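Local coordinates for protein Dhd127_a (Synthetic construct, PDB 6DLM) that pairs with its designed partner chain, Dhd127_b, to form a de novo coiled-coil heterodimer, probably as a specific pair among other designed dimers, at residues Val19-Leu22 with Glu23-Val26; Arg31-Glu34 with Val35-Gly39; Gly39-Asp42 with Glu43-Lys47; Lys58-Arg61 with Glu62-Thr66. One frame throughout, in Å; residues are numbered along the deposited sequence. Where two conformers were deposited one is given.

Interaction 1. Residues Val19-Leu22 with Glu23-Val26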
loop_
_atom_site.group_PDB
_atom_site.type_symbol
_atom_site.label_atom_id
_atom_site.label_comp_id
_atom_site.label_asym_id
_atom_site.label_seq_id
_atom_site.Cartn_x
_atom_site.Cartn_y
_atom_site.Cartn_z
ATOM N N VAL A 19 -3.698 3.312 -1.721
ATOM C CA VAL A 19 -3.322 4.099 -0.552
ATOM C C VAL A 19 -4.373 4.042 0.564
ATOM O O VAL A 19 -4.024 3.904 1.717
ATOM C CB VAL A 19 -3.033 5.562 -0.917
ATOM C CG1 VAL A 19 -2.746 6.374 0.327
ATOM C CG2 VAL A 19 -1.863 5.635 -1.871
ATOM N N ARG A 20 -5.654 4.144 0.224
ATOM C CA ARG A 20 -6.681 4.063 1.255
ATOM C C ARG A 20 -6.647 2.730 2.014
ATOM O O ARG A 20 -6.742 2.721 3.226
ATOM C CB ARG A 20 -8.082 4.277 0.676
ATOM C CG ARG A 20 -8.317 5.667 0.115
ATOM C CD ARG A 20 -9.767 5.855 -0.323
ATOM N NE ARG A 20 -10.150 4.954 -1.401
ATOM C CZ ARG A 20 -10.136 5.273 -2.689
ATOM N NH1 ARG A 20 -9.752 6.476 -3.076
ATOM N NH2 ARG A 20 -10.498 4.387 -3.593
ATOM N N LEU A 21 -6.454 1.640 1.275
ATOM C CA LEU A 21 -6.367 0.307 1.859
ATOM C C LEU A 21 -5.168 0.176 2.785
ATOM O O LEU A 21 -5.256 -0.389 3.855
ATOM C CB LEU A 21 -6.201 -0.733 0.762
ATOM C CG LEU A 21 -7.426 -1.292 0.072
ATOM C CD1 LEU A 21 -7.039 -2.621 -0.555
ATOM C CD2 LEU A 21 -8.560 -1.493 1.061
ATOM N N LEU A 22 -4.038 0.703 2.342
ATOM C CA LEU A 22 -2.817 0.665 3.141
ATOM C C LEU A 22 -3.047 1.453 4.429
ATOM O O LEU A 22 -2.702 0.985 5.500
ATOM C CB LEU A 22 -1.632 1.277 2.411
ATOM C CG LEU A 22 -1.111 0.488 1.219
ATOM C CD1 LEU A 22 -0.278 1.381 0.324
ATOM C CD2 LEU A 22 -0.296 -0.700 1.693
ATOM N N GLU A 23 -3.650 2.627 4.317
ATOM C CA GLU A 23 -3.942 3.423 5.507
ATOM C C GLU A 23 -4.883 2.644 6.445
ATOM O O GLU A 23 -4.704 2.694 7.651
ATOM C CB GLU A 23 -4.519 4.793 5.135
ATOM C CG GLU A 23 -3.550 5.656 4.349
ATOM C CD GLU A 23 -4.179 6.928 3.788
ATOM O OE1 GLU A 23 -3.520 7.974 3.829
ATOM O OE2 GLU A 23 -5.320 6.879 3.303
ATOM N N ARG A 24 -5.850 1.937 5.879
ATOM C CA ARG A 24 -6.746 1.116 6.674
ATOM C C ARG A 24 -5.989 -0.009 7.388
ATOM O O ARG A 24 -6.202 -0.241 8.563
ATOM C CB ARG A 24 -7.826 0.514 5.786
ATOM C CG ARG A 24 -8.791 -0.391 6.509
ATOM C CD ARG A 24 -9.905 -0.818 5.571
ATOM N NE ARG A 24 -10.416 -2.136 5.895
ATOM C CZ ARG A 24 -11.041 -2.917 5.028
ATOM N NH1 ARG A 24 -11.230 -2.509 3.783
ATOM N NH2 ARG A 24 -11.480 -4.102 5.406
ATOM N N LEU A 25 -5.087 -0.689 6.684
ATOM C CA LEU A 25 -4.304 -1.742 7.296
ATOM C C LEU A 25 -3.439 -1.212 8.444
ATOM O O LEU A 25 -3.379 -1.837 9.495
ATOM C CB LEU A 25 -3.412 -2.393 6.243
ATOM C CG LEU A 25 -2.342 -3.353 6.757
ATOM C CD1 LEU A 25 -2.969 -4.487 7.542
ATOM C CD2 LEU A 25 -1.516 -3.897 5.606
ATOM N N VAL A 26 -2.794 -0.060 8.275
ATOM C CA VAL A 26 -1.974 0.473 9.343
ATOM C C VAL A 26 -2.828 0.762 10.577
ATOM O O VAL A 26 -2.394 0.544 11.686
ATOM C CB VAL A 26 -1.197 1.706 8.880
ATOM C CG1 VAL A 26 -0.434 2.314 10.035
ATOM C CG2 VAL A 26 -0.259 1.307 7.758
#
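Two successive turns of helix 3-37 carry this contact, with Val-19 and Glu-23 meeting at its border with the chain of Dhd127_b. The backbone bond from Glu-23 N to Val-19 O spans 2.9 Å and is fairly straight (166°), and Arg-24, Leu-25 and Val-26 repeat it on Arg-20, Leu-21 and Leu-22. Glu-23 CG stands beside its own backbone N and opposite the carbonyl carbon (chi1 -63°), which sends the extended chain back along the preceding turn. CG thus lies 3.2 Å from Val-19 O, and CD comes within 3.8 Å of Val-19 CG1, the two side chains crossing at a slant. The carboxylate goes on to a salt bridge with Arg-61 of the chain of Dhd127_b; an alanine here would probably leave that arginine without its mate and uncover Val-19 CG1. On another flank Leu-21 and Arg-24 run side by side, CD2 of the leucine 3.9 Å from NH1 of the arginine, whose NE is paired with Glu-28. Leu-21, Leu-22 and Leu-25 all pack on Leu-56 of helix 44-73, and Leu-22 also meets Ile-22 of the chain of Dhd127_b. Leucines within and charge at the border are typical of an amphipathic coiled-coil helix.

Interaction 2. Residues Arg31-Glu34 with Val35-Gly39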
loop_
_atom_site.group_PDB
_atom_site.type_symbol
_atom_site.label_atom_id
_atom_site.label_comp_id
_atom_site.label_asym_id
_atom_site.label_seq_id
_atom_site.Cartn_x
_atom_site.Cartn_y
_atom_site.Cartn_z
ATOM N N ARG A 31 -4.756 -1.414 16.173
ATOM C CA ARG A 31 -5.847 -1.859 17.027
ATOM C C ARG A 31 -5.669 -3.307 17.487
ATOM O O ARG A 31 -5.944 -3.615 18.632
ATOM C CB ARG A 31 -7.182 -1.642 16.338
ATOM C CG ARG A 31 -7.512 -0.168 16.272
ATOM C CD ARG A 31 -8.969 0.066 15.970
ATOM N NE ARG A 31 -9.259 -0.060 14.557
ATOM C CZ ARG A 31 -9.263 0.966 13.719
ATOM N NH1 ARG A 31 -9.554 0.782 12.447
ATOM N NH2 ARG A 31 -8.967 2.171 14.161
ATOM N N VAL A 32 -5.199 -4.178 16.605
ATOM C CA VAL A 32 -4.934 -5.558 16.998
ATOM C C VAL A 32 -3.853 -5.590 18.087
ATOM O O VAL A 32 -3.959 -6.365 19.017
ATOM C CB VAL A 32 -4.541 -6.458 15.822
ATOM C CG1 VAL A 32 -4.212 -7.855 16.316
ATOM C CG2 VAL A 32 -5.680 -6.512 14.825
ATOM N N VAL A 33 -2.867 -4.712 17.989
ATOM C CA VAL A 33 -1.842 -4.657 19.018
ATOM C C VAL A 33 -2.500 -4.324 20.363
ATOM O O VAL A 33 -2.176 -4.945 21.367
ATOM C CB VAL A 33 -0.771 -3.609 18.706
ATOM C CG1 VAL A 33 0.204 -3.505 19.862
ATOM C CG2 VAL A 33 -0.038 -3.968 17.421
ATOM N N GLU A 34 -3.443 -3.394 20.355
ATOM C CA GLU A 34 -4.160 -3.050 21.572
ATOM C C GLU A 34 -4.921 -4.268 22.109
ATOM O O GLU A 34 -4.900 -4.507 23.303
ATOM C CB GLU A 34 -5.125 -1.898 21.306
ATOM C CG GLU A 34 -4.437 -0.613 20.867
ATOM C CD GLU A 34 -5.417 0.467 20.448
ATOM O OE1 GLU A 34 -6.629 0.188 20.383
ATOM O OE2 GLU A 34 -4.970 1.598 20.177
ATOM N N VAL A 35 -5.554 -5.026 21.222
ATOM C CA VAL A 35 -6.267 -6.234 21.628
ATOM C C VAL A 35 -5.331 -7.270 22.255
ATOM O O VAL A 35 -5.679 -7.878 23.251
ATOM C CB VAL A 35 -7.001 -6.883 20.447
ATOM C CG1 VAL A 35 -7.613 -8.201 20.873
ATOM C CG2 VAL A 35 -8.071 -5.950 19.917
ATOM N N LEU A 36 -4.146 -7.438 21.690
ATOM C CA LEU A 36 -3.172 -8.372 22.243
ATOM C C LEU A 36 -2.712 -7.945 23.635
ATOM O O LEU A 36 -2.537 -8.772 24.517
ATOM C CB LEU A 36 -1.964 -8.492 21.321
ATOM C CG LEU A 36 -0.771 -9.270 21.871
ATOM C CD1 LEU A 36 -0.894 -10.747 21.532
ATOM C CD2 LEU A 36 0.512 -8.690 21.302
ATOM N N GLU A 37 -2.516 -6.649 23.826
ATOM C CA GLU A 37 -2.052 -6.123 25.108
ATOM C C GLU A 37 -3.030 -6.484 26.235
ATOM O O GLU A 37 -2.604 -6.787 27.334
ATOM C CB GLU A 37 -1.821 -4.619 25.044
ATOM C CG GLU A 37 -0.817 -4.229 23.980
ATOM C CD GLU A 37 0.146 -3.162 24.442
ATOM O OE1 GLU A 37 0.525 -2.303 23.617
ATOM O OE2 GLU A 37 0.534 -3.188 25.623
ATOM N N ARG A 38 -4.317 -6.496 25.955
ATOM C CA ARG A 38 -5.261 -6.927 26.978
ATOM C C ARG A 38 -5.637 -8.444 26.965
ATOM O O ARG A 38 -6.571 -8.813 27.671
ATOM C CB ARG A 38 -6.512 -6.053 26.964
ATOM C CG ARG A 38 -7.217 -5.973 25.633
ATOM C CD ARG A 38 -8.205 -4.826 25.626
ATOM N NE ARG A 38 -9.233 -5.019 24.617
ATOM C CZ ARG A 38 -9.383 -4.264 23.540
ATOM N NH1 ARG A 38 -8.595 -3.229 23.321
ATOM N NH2 ARG A 38 -10.356 -4.544 22.689
ATOM N N GLY A 39 -4.902 -9.244 26.206
ATOM C CA GLY A 39 -5.140 -10.672 26.105
ATOM C C GLY A 39 -6.507 -11.128 25.602
ATOM O O GLY A 39 -7.012 -12.148 26.067
HETATM O O HOH W 1 -8.568 -1.069 21.602
#
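Glu-34 and Arg-38, one turn apart at the end of helix 3-37, reach out on the same flank without direct contact of their charges: Glu-34 OE1 and Arg-38 NH1 are 4.9 Å apart. A water bridges them, giving a proton to Glu-34 OE1 at 2.6 Å and accepting from Arg-38 NH1 at 2.8 Å, where it lies in the guanidinium plane at the edge. That plane is laid over the backbone, with Val-35 CA 4.1 Å above its centre. What brings it there is chi1 of 55°, which wedges Arg-38 CG between the backbone N and the carbonyl carbon and turns the extended chain back toward Glu-34. NE pairs with Glu-40 as well, so the guanidinium is held from two sources. Val-33 and Glu-37 lie alongside each other and point the same way, Val-33 CG1 4.0 Å from Glu-37 OE1; that oxygen has its salt bridge with Arg-47 of the chain of Dhd127_b. Val-32 looks to Glu-45 and Leu-49 of helix 44-73. Of the four backbone bonds back to 31-34 only the last is weak, Arg-38 N reaching Glu-34 O at 3.4 Å. Gly-39, with positive phi, then gives its N to Leu-36 O at 2.9 Å, while Glu-40 N turns back to Val-35 O: the Schellman motif that ends a helix.

Interaction 3. Residues Gly39-Asp42 with Glu43-Lys47; sequences GEVD and EEELK
Asp-42 and Glu-45 exchange hydrogen bonds in both directions at the start of helix 44-73. Asp-42 N gives a short bond, 2.5 Å, to Glu-45 OE1, met on the syn side and 16° out of the carboxylate plane; Glu-45 N reaches Asp-42 OD1 at 3.1 Å, nearly along the C-O axis. The exchange is like that of a capping box, although Glu-43 takes the N-cap position. Glu-44 N adds a weak bond of 3.1 Å to Asp-42 O. Glu-45 can turn back because CG sits between its backbone N and carbonyl carbon (chi1 71°) and the chain bends again at chi2. Both its oxygens are used: OE1 also accepts from a water at 2.6 Å, itself weakly bonded to Asp-42 OD2, and OE2 takes Leu-46 N from the anti side. OE2 lies 3.2 Å from Val-41 CG1, the two side chains crossing at about a right angle, and that methyl touches Leu-46 CD1. A second water donates to Val-41 O at 2.6 Å and to Glu-43 OE2 at 2.9 Å, while Glu-43 is salt-bridged to Arg-39 of the chain of Dhd127_b. Were Glu-45 an alanine, Asp-42 N and Leu-46 N would probably lose their carboxylate acceptor and the loop could shift. Asp-42 OD1 and Glu-45 OE1 are only 2.8 Å apart, the two carboxylate planes at 37°. Two full negative charges so close would repel, so the backbone N-H groups at the helix start probably stabilise them, or one carboxylate may be protonated part of the time.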
loop_
_atom_site.group_PDB
_atom_site.type_symbol
_atom_site.label_atom_id
_atom_site.label_comp_id
_atom_site.label_asym_id
_atom_site.label_seq_id
_atom_site.Cartn_x
_atom_site.Cartn_y
_atom_site.Cartn_z
ATOM N N GLY A 39 -4.902 -9.244 26.206
ATOM C CA GLY A 39 -5.140 -10.672 26.105
ATOM C C GLY A 39 -6.507 -11.128 25.602
ATOM O O GLY A 39 -7.012 -12.148 26.067
ATOM N N GLU A 40 -7.078 -10.398 24.651
ATOM C CA GLU A 40 -8.381 -10.738 24.067
ATOM C C GLU A 40 -8.379 -11.165 22.573
ATOM O O GLU A 40 -9.390 -11.001 21.908
ATOM C CB GLU A 40 -9.370 -9.579 24.264
ATOM C CG GLU A 40 -9.905 -9.418 25.673
ATOM C CD GLU A 40 -10.710 -8.145 25.841
ATOM O OE1 GLU A 40 -10.835 -7.384 24.863
ATOM O OE2 GLU A 40 -11.218 -7.899 26.950
ATOM N N VAL A 41 -7.259 -11.626 22.050
ATOM C CA VAL A 41 -7.253 -11.983 20.656
ATOM C C VAL A 41 -8.244 -13.114 20.431
ATOM O O VAL A 41 -8.286 -14.084 21.181
ATOM C CB VAL A 41 -5.852 -12.404 20.199
ATOM C CG1 VAL A 41 -5.941 -13.181 18.903
ATOM C CG2 VAL A 41 -4.953 -11.188 20.055
ATOM N N ASP A 42 -9.069 -12.959 19.412
ATOM C CA ASP A 42 -10.037 -13.985 19.061
ATOM C C ASP A 42 -9.844 -14.745 17.739
ATOM O O ASP A 42 -10.816 -15.387 17.349
ATOM C CB ASP A 42 -11.451 -13.381 19.055
ATOM C CG ASP A 42 -11.691 -12.403 17.895
ATOM O OD1 ASP A 42 -11.008 -12.482 16.856
ATOM O OD2 ASP A 42 -12.592 -11.554 18.022
ATOM N N GLU A 43 -8.707 -14.583 17.054
ATOM C CA GLU A 43 -8.426 -15.210 15.748
ATOM C C GLU A 43 -9.017 -14.455 14.524
ATOM O O GLU A 43 -8.340 -14.298 13.518
ATOM C CB GLU A 43 -8.864 -16.673 15.725
ATOM C CG GLU A 43 -8.378 -17.496 16.904
ATOM C CD GLU A 43 -6.884 -17.393 17.131
ATOM O OE1 GLU A 43 -6.119 -17.503 16.152
ATOM O OE2 GLU A 43 -6.476 -17.213 18.294
ATOM N N GLU A 44 -10.282 -14.058 14.576
ATOM C CA GLU A 44 -10.926 -13.291 13.531
ATOM C C GLU A 44 -10.204 -11.956 13.287
ATOM O O GLU A 44 -10.126 -11.532 12.145
ATOM C CB GLU A 44 -12.396 -13.058 13.898
ATOM C CG GLU A 44 -13.233 -12.354 12.841
ATOM C CD GLU A 44 -13.454 -13.180 11.589
ATOM O OE1 GLU A 44 -13.139 -14.391 11.595
ATOM O OE2 GLU A 44 -13.944 -12.608 10.594
ATOM N N GLU A 45 -9.708 -11.273 14.318
ATOM C CA GLU A 45 -9.005 -10.025 14.035
ATOM C C GLU A 45 -7.768 -10.309 13.173
ATOM O O GLU A 45 -7.469 -9.550 12.278
ATOM C CB GLU A 45 -8.632 -9.262 15.299
ATOM C CG GLU A 45 -7.533 -9.902 16.109
ATOM C CD GLU A 45 -7.991 -11.161 16.799
ATOM O OE1 GLU A 45 -8.768 -11.051 17.772
ATOM O OE2 GLU A 45 -7.580 -12.252 16.369
ATOM N N LEU A 46 -7.044 -11.390 13.462
ATOM C CA LEU A 46 -5.891 -11.778 12.672
ATOM C C LEU A 46 -6.312 -12.128 11.254
ATOM O O LEU A 46 -5.625 -11.784 10.305
ATOM C CB LEU A 46 -5.201 -12.970 13.327
ATOM C CG LEU A 46 -4.702 -12.643 14.728
ATOM C CD1 LEU A 46 -4.302 -13.893 15.487
ATOM C CD2 LEU A 46 -3.556 -11.658 14.649
ATOM N N LYS A 47 -7.435 -12.826 11.116
ATOM C CA LYS A 47 -7.939 -13.176 9.795
ATOM C C LYS A 47 -8.245 -11.914 8.980
ATOM O O LYS A 47 -7.955 -11.875 7.794
ATOM C CB LYS A 47 -9.211 -14.023 9.892
ATOM C CG LYS A 47 -9.627 -14.649 8.566
ATOM C CD LYS A 47 -11.117 -14.487 8.283
ATOM C CE LYS A 47 -11.464 -14.890 6.852
ATOM N NZ LYS A 47 -12.552 -14.062 6.263
HETATM O O HOH W 2 -8.031 -16.629 20.681
HETATM O O HOH W 3 -10.241 -8.968 18.100
#

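Interaction 4. Residues Lys58-Arg61 with Glu62-Thr66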
loop_
_atom_site.group_PDB
_atom_site.type_symbol
_atom_site.label_atom_id
_atom_site.label_comp_id
_atom_site.label_asym_id
_atom_site.label_seq_id
_atom_site.Cartn_x
_atom_site.Cartn_y
_atom_site.Cartn_z
ATOM N N LYS A 58 -3.014 -8.177 -4.189
ATOM C CA LYS A 58 -3.777 -8.217 -5.424
ATOM C C LYS A 58 -3.844 -6.823 -6.079
ATOM O O LYS A 58 -3.671 -6.709 -7.282
ATOM C CB LYS A 58 -5.173 -8.765 -5.136
ATOM C CG LYS A 58 -6.212 -8.473 -6.194
ATOM C CD LYS A 58 -7.508 -9.218 -5.894
ATOM C CE LYS A 58 -8.710 -8.491 -6.454
ATOM N NZ LYS A 58 -9.009 -7.262 -5.670
ATOM N N ALA A 59 -4.072 -5.782 -5.287
ATOM C CA ALA A 59 -4.101 -4.418 -5.822
ATOM C C ALA A 59 -2.744 -4.016 -6.424
ATOM O O ALA A 59 -2.690 -3.421 -7.486
ATOM C CB ALA A 59 -4.518 -3.434 -4.748
ATOM N N VAL A 60 -1.664 -4.367 -5.748
ATOM C CA VAL A 60 -0.348 -4.082 -6.273
ATOM C C VAL A 60 -0.117 -4.814 -7.605
ATOM O O VAL A 60 0.417 -4.236 -8.524
ATOM C CB VAL A 60 0.745 -4.469 -5.273
ATOM C CG1 VAL A 60 2.115 -4.316 -5.908
ATOM C CG2 VAL A 60 0.619 -3.623 -4.019
ATOM N N ARG A 61 -0.557 -6.059 -7.712
ATOM C CA ARG A 61 -0.391 -6.774 -8.971
ATOM C C ARG A 61 -1.139 -6.084 -10.116
ATOM O O ARG A 61 -0.586 -5.921 -11.186
ATOM C CB ARG A 61 -0.874 -8.220 -8.846
ATOM C CG ARG A 61 0.050 -9.107 -8.038
ATOM C CD ARG A 61 -0.326 -10.578 -8.176
ATOM N NE ARG A 61 -1.556 -10.908 -7.469
ATOM C CZ ARG A 61 -1.602 -11.313 -6.207
ATOM N NH1 ARG A 61 -0.489 -11.438 -5.509
ATOM N NH2 ARG A 61 -2.762 -11.595 -5.648
ATOM N N GLU A 62 -2.382 -5.659 -9.894
ATOM C CA GLU A 62 -3.120 -4.958 -10.936
ATOM C C GLU A 62 -2.455 -3.627 -11.333
ATOM O O GLU A 62 -2.491 -3.263 -12.497
ATOM C CB GLU A 62 -4.584 -4.740 -10.561
ATOM C CG GLU A 62 -5.418 -4.153 -11.694
ATOM C CD GLU A 62 -5.328 -4.934 -12.999
ATOM O OE1 GLU A 62 -5.161 -6.161 -12.962
ATOM O OE2 GLU A 62 -5.428 -4.308 -14.069
ATOM N N VAL A 63 -1.863 -2.925 -10.375
ATOM C CA VAL A 63 -1.209 -1.672 -10.687
ATOM C C VAL A 63 -0.068 -1.950 -11.650
ATOM O O VAL A 63 0.147 -1.218 -12.594
ATOM C CB VAL A 63 -0.659 -0.983 -9.425
ATOM C CG1 VAL A 63 0.267 0.154 -9.806
ATOM C CG2 VAL A 63 -1.803 -0.496 -8.551
ATOM N N ARG A 64 0.670 -3.018 -11.395
ATOM C CA ARG A 64 1.771 -3.378 -12.275
ATOM C C ARG A 64 1.263 -3.749 -13.680
ATOM O O ARG A 64 1.930 -3.492 -14.668
ATOM C CB ARG A 64 2.631 -4.471 -11.646
ATOM C CG ARG A 64 3.340 -3.982 -10.392
ATOM C CD ARG A 64 4.425 -4.933 -9.914
ATOM N NE ARG A 64 5.502 -4.227 -9.216
ATOM C CZ ARG A 64 5.710 -4.297 -7.911
ATOM N NH1 ARG A 64 4.921 -5.035 -7.161
ATOM N NH2 ARG A 64 6.701 -3.631 -7.358
ATOM N N GLU A 65 0.140 -4.454 -13.738
ATOM C CA GLU A 65 -0.441 -4.825 -15.025
ATOM C C GLU A 65 -0.828 -3.538 -15.769
ATOM O O GLU A 65 -0.631 -3.445 -16.961
ATOM C CB GLU A 65 -1.662 -5.717 -14.858
ATOM C CG GLU A 65 -1.351 -7.084 -14.290
ATOM C CD GLU A 65 -0.671 -8.006 -15.280
ATOM O OE1 GLU A 65 -0.574 -7.673 -16.469
ATOM O OE2 GLU A 65 -0.229 -9.082 -14.853
ATOM N N THR A 66 -1.367 -2.570 -15.049
ATOM C CA THR A 66 -1.723 -1.300 -15.658
ATOM C C THR A 66 -0.470 -0.596 -16.215
ATOM O O THR A 66 -0.512 -0.031 -17.296
ATOM C CB THR A 66 -2.462 -0.400 -14.660
ATOM O OG1 THR A 66 -3.612 -1.092 -14.170
ATOM C CG2 THR A 66 -2.886 0.883 -15.325
#
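Val-63 CG2 rests against Ala-59 O at 3.2 Å, one turn back along helix 44-73, and Glu-65 CG lies 3.4 Å from Arg-61 O. Both carbonyls are also taken by backbone N-H groups: Val-63 N reaches Ala-59 O at 3.0 Å and Glu-65 N reaches Arg-61 O at the same length, the latter in the carbonyl plane. Val-60 and Arg-64 run alongside each other, pointing the same way, with Val-60 CG1 near the guanidinium; since the arginine was modelled in two conformers, the closeness of its NH1 to that methyl is doubtful. The i to i+4 bonds are those of any alpha-helix; what fits an amphipathic helix of a coiled-coil bundle is that Val-60 and Val-63 pack against helix 3-37 and the chain of Dhd127_b while Arg-61 and Glu-62 are exposed. Further along, Glu-62 O is gripped twice. Thr-66 N reaches it at 2.9 Å and Thr-66 OG1 gives a second bond of 3.0 Å, from opposite faces of the carbonyl plane, the hydroxyl standing 35° above that plane. Chi1 of -56° sets OG1 over the preceding turn, so this buried hydroxyl is satisfied inside its own helix. Around this shell, Thr-66 packs on Leu-7 and Leu-14 of helix 3-37, and Ala-59 and Val-60 on Leu-18 of the same helix. Val-63 meets Leu-19 of the chain of Dhd127_b, and the Arg-64 conformer described makes a salt bridge with Glu-23 of that chain. Glu-65 OE1 is salt-bridged to Arg-68.

In the fold
All four contacts are partly buried: interaction 1 has the most buried residues, four of eight, and interaction 3 the most exposed, four of seven. Interactions 1 and 4 sit nearer the middle of the hairpin, on helices 3-37 and 44-73 respectively, their centres about 16 Å apart; each sets buried apolar residues beside a charged one that pairs with the chain of Dhd127_b. Interactions 2 and 3 lie at the turn end and share Gly-39, Val-32 and Val-35 packing against Glu-45 and Val-41. Interaction 2 continues the backbone ladder of the mid-helix contacts until the Schellman motif ends it, whereas interaction 3 relies on reciprocal side-chain bonds; bridging waters serve both.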